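Local structure of protein LigF (Sphingobium sp. SYK-6, 4XT0) at residues I73-E78 / S87-D92. The protein is a glutathione S-transferase superfamily enzyme that takes part in lignin degradation, cleaving beta-aryl ether bonds. Sequence-based numbering, arbitrary orientation.
Sequences ICEYLE and SLRPAD
R89 lies across helix 70-80 and meets E75 and E78, one turn apart on it. Helix 70-80 is the last helix of the thioredoxin-like domain of this GST fold. Residues 87-92 belong to the linker that runs to helix 93-121, the first helix of the all-helical domain. R89 can be followed outward. Its CB points toward the helix. CG passes CG of E78 at 4.0 Å, the two chains running in opposite directions. CD comes 3.5 Å from E75 OE1. The chain then bends at chi3 (-64°), which lays the guanidinium along the helix surface. E78 CB sits over one face of the guanidinium, 3.6 Å from R89 CZ. NE donates to a water that in turn donates to E78 OE1. NH1 forms a salt bridge with E75 OE1 at 2.8 Å, meeting the anti lone pair; the carboxylate and guanidinium planes stand 71° apart. E75 OE2 forms its own salt bridge with R100 of helix 93-121. NH2 of R89 pairs with D79. With an alanine in place of R89, E75 OE1 would probably lose this charged mate, and the E78 methylene would lose the guanidinium that lies over it. E78 holds S87 and L88, midway along the linker. A second water bridges E78 OE1 and S87 OG, while K27 forms a salt bridge with E78 OE2. The backbone N of L88 also donates to E78 OE2, at 2.9 Å, approaching from above the carboxylate plane, 67° out of it.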
ATOM      1  N   ILE A  73     -11.425   0.916  -5.044  1.00 14.99           N
ATOM      2  CA  ILE A  73     -12.701   0.680  -5.678  1.00 16.59           C
ATOM      3  C   ILE A  73     -13.572  -0.236  -4.805  1.00 11.81           C
ATOM      4  O   ILE A  73     -14.762   0.004  -4.660  1.00 17.71           O
ATOM      5  CB  ILE A  73     -12.529   0.040  -7.088  1.00 14.31           C
ATOM      6  CG1 ILE A  73     -11.759   0.975  -8.034  1.00 12.84           C
ATOM      7  CG2 ILE A  73     -13.902  -0.278  -7.680  1.00 12.79           C
ATOM      8  CD1 ILE A  73     -11.234   0.250  -9.321  1.00 18.66           C
ATOM      9  N   CYS A  74     -12.983  -1.288  -4.244  1.00 10.03           N
ATOM     10  CA  CYS A  74     -13.760  -2.210  -3.405  1.00 16.85           C
ATOM     11  C   CYS A  74     -14.287  -1.480  -2.176  1.00 16.49           C
ATOM     12  O   CYS A  74     -15.462  -1.614  -1.844  1.00 13.57           O
ATOM     13  CB  CYS A  74     -12.922  -3.425  -2.973  1.00 15.16           C
ATOM     14  SG  CYS A  74     -12.257  -4.405  -4.354  1.00 19.80           S
ATOM     15  N   GLU A  75     -13.429  -0.691  -1.521  1.00  9.19           N
ATOM     16  CA  GLU A  75     -13.862   0.084  -0.350  1.00 13.89           C
ATOM     17  C   GLU A  75     -14.924   1.106  -0.746  1.00 14.26           C
ATOM     18  O   GLU A  75     -15.887   1.316  -0.010  1.00 16.38           O
ATOM     19  CB  GLU A  75     -12.674   0.780   0.336  1.00 13.20           C
ATOM     20  CG  GLU A  75     -11.682  -0.193   1.027  1.00 16.47           C
ATOM     21  CD  GLU A  75     -11.569   0.045   2.529  1.00 18.44           C
ATOM     22  OE1 GLU A  75     -12.588   0.385   3.161  1.00 13.41           O
ATOM     23  OE2 GLU A  75     -10.461  -0.114   3.078  1.00 20.19           O
ATOM     24  N   TYR A  76     -14.758   1.719  -1.918  1.00 13.97           N
ATOM     25  CA  TYR A  76     -15.758   2.634  -2.461  1.00 16.53           C
ATOM     26  C   TYR A  76     -17.116   1.954  -2.620  1.00 14.97           C
ATOM     27  O   TYR A  76     -18.146   2.535  -2.291  1.00 14.33           O
ATOM     28  CB  TYR A  76     -15.293   3.200  -3.816  1.00 12.67           C
ATOM     29  CG  TYR A  76     -16.330   4.086  -4.504  1.00 13.29           C
ATOM     30  CD1 TYR A  76     -16.489   5.413  -4.131  1.00 12.25           C
ATOM     31  CD2 TYR A  76     -17.125   3.594  -5.544  1.00 13.35           C
ATOM     32  CE1 TYR A  76     -17.426   6.249  -4.766  1.00 14.94           C
ATOM     33  CE2 TYR A  76     -18.070   4.412  -6.190  1.00 13.17           C
ATOM     34  CZ  TYR A  76     -18.206   5.740  -5.798  1.00 20.52           C
ATOM     35  OH  TYR A  76     -19.125   6.567  -6.416  1.00 17.66           O
ATOM     36  N   LEU A  77     -17.127   0.717  -3.108  1.00 12.12           N
ATOM     37  CA  LEU A  77     -18.396   0.020  -3.340  1.00 15.09           C
ATOM     38  C   LEU A  77     -19.085  -0.302  -2.010  1.00 10.78           C
ATOM     39  O   LEU A  77     -20.317  -0.286  -1.898  1.00 13.08           O
ATOM     40  CB  LEU A  77     -18.153  -1.258  -4.164  1.00 12.42           C
ATOM     41  CG  LEU A  77     -17.791  -0.963  -5.629  1.00 16.61           C
ATOM     42  CD1 LEU A  77     -17.298  -2.215  -6.339  1.00 13.70           C
ATOM     43  CD2 LEU A  77     -18.983  -0.357  -6.391  1.00 13.41           C
ATOM     44  N   GLU A  78     -18.289  -0.595  -0.991  1.00 11.48           N
ATOM     45  CA  GLU A  78     -18.851  -0.827   0.340  1.00 18.25           C
ATOM     46  C   GLU A  78     -19.306   0.492   0.992  1.00 15.62           C
ATOM     47  O   GLU A  78     -20.297   0.514   1.736  1.00 13.09           O
ATOM     48  CB  GLU A  78     -17.830  -1.567   1.221  1.00 13.34           C
ATOM     49  CG  GLU A  78     -17.908  -3.111   1.080  1.00 16.95           C
ATOM     50  CD  GLU A  78     -19.214  -3.700   1.615  1.00 19.22           C
ATOM     51  OE1 GLU A  78     -19.785  -3.116   2.561  1.00 27.31           O
ATOM     52  OE2 GLU A  78     -19.675  -4.752   1.098  1.00 22.01           O
ATOM     53  N   SER A  87     -22.248  -8.476   2.686  1.00 16.18           N
ATOM     54  CA  SER A  87     -21.492  -7.406   3.338  1.00 16.91           C
ATOM     55  C   SER A  87     -20.004  -7.772   3.454  1.00 19.51           C
ATOM     56  O   SER A  87     -19.662  -8.791   4.057  1.00 19.72           O
ATOM     57  CB  SER A  87     -22.078  -7.123   4.719  1.00 21.55           C
ATOM     58  OG  SER A  87     -21.267  -6.175   5.390  1.00 25.69           O
ATOM     59  N   LEU A  88     -19.117  -6.968   2.863  1.00 17.46           N
ATOM     60  CA  LEU A  88     -17.735  -7.436   2.665  1.00 13.20           C
ATOM     61  C   LEU A  88     -16.715  -6.731   3.558  1.00 17.10           C
ATOM     62  O   LEU A  88     -15.519  -6.952   3.424  1.00 13.21           O
ATOM     63  CB  LEU A  88     -17.323  -7.289   1.189  1.00 15.01           C
ATOM     64  CG  LEU A  88     -18.201  -8.069   0.187  1.00 15.81           C
ATOM     65  CD1 LEU A  88     -17.880  -7.728  -1.282  1.00 13.43           C
ATOM     66  CD2 LEU A  88     -18.071  -9.562   0.420  1.00 14.45           C
ATOM     67  N   ARG A  89     -17.183  -5.893   4.481  1.00 13.51           N
ATOM     68  CA  ARG A  89     -16.295  -5.392   5.548  1.00 17.29           C
ATOM     69  C   ARG A  89     -16.931  -5.686   6.887  1.00 13.47           C
ATOM     70  O   ARG A  89     -18.136  -5.527   7.037  1.00 16.77           O
ATOM     71  CB  ARG A  89     -16.041  -3.882   5.438  1.00 16.12           C
ATOM     72  CG  ARG A  89     -15.372  -3.398   4.160  1.00 16.92           C
ATOM     73  CD  ARG A  89     -14.989  -1.893   4.307  1.00 15.46           C
ATOM     74  NE  ARG A  89     -16.173  -1.058   4.468  1.00 15.61           N
ATOM     75  CZ  ARG A  89     -16.330   0.171   3.967  1.00 16.34           C
ATOM     76  NH1 ARG A  89     -15.372   0.751   3.251  1.00 14.86           N
ATOM     77  NH2 ARG A  89     -17.468   0.819   4.179  1.00 10.34           N
ATOM     78  N   PRO A  90     -16.123  -6.109   7.876  1.00 19.82           N
ATOM     79  CA  PRO A  90     -16.646  -6.308   9.239  1.00 20.70           C
ATOM     80  C   PRO A  90     -17.318  -5.042   9.763  1.00 17.37           C
ATOM     81  O   PRO A  90     -16.824  -3.945   9.477  1.00 13.58           O
ATOM     82  CB  PRO A  90     -15.385  -6.614  10.073  1.00 21.20           C
ATOM     83  CG  PRO A  90     -14.344  -7.058   9.086  1.00 16.35           C
ATOM     84  CD  PRO A  90     -14.671  -6.340   7.776  1.00 13.24           C
ATOM     85  N   ALA A  91     -18.399  -5.179  10.524  1.00 16.97           N
ATOM     86  CA  ALA A  91     -19.001  -4.017  11.185  1.00 18.95           C
ATOM     87  C   ALA A  91     -18.135  -3.557  12.373  1.00 25.99           C
ATOM     88  O   ALA A  91     -18.065  -2.369  12.700  1.00 23.82           O
ATOM     89  CB  ALA A  91     -20.437  -4.350  11.650  1.00 15.80           C
ATOM     90  N   ASP A  92     -17.486  -4.517  13.018  1.00 16.19           N
ATOM     91  CA  ASP A  92     -16.573  -4.246  14.116  1.00 17.19           C
ATOM     92  C   ASP A  92     -15.335  -3.500  13.580  1.00 16.21           C
ATOM     93  O   ASP A  92     -14.590  -4.036  12.770  1.00 15.85           O
ATOM     94  CB  ASP A  92     -16.204  -5.580  14.788  1.00 19.09           C
ATOM     95  CG  ASP A  92     -15.324  -5.420  16.016  1.00 21.63           C
ATOM     96  OD1 ASP A  92     -14.406  -4.566  16.005  1.00 23.20           O
ATOM     97  OD2 ASP A  92     -15.555  -6.174  16.999  1.00 22.30           O
TER
HETATM   98  O   HOH W   1     -21.910  -3.886   4.050  1.00 21.62           O
HETATM   99  O   HOH W   2     -19.091  -1.626   4.875  1.00 27.35           O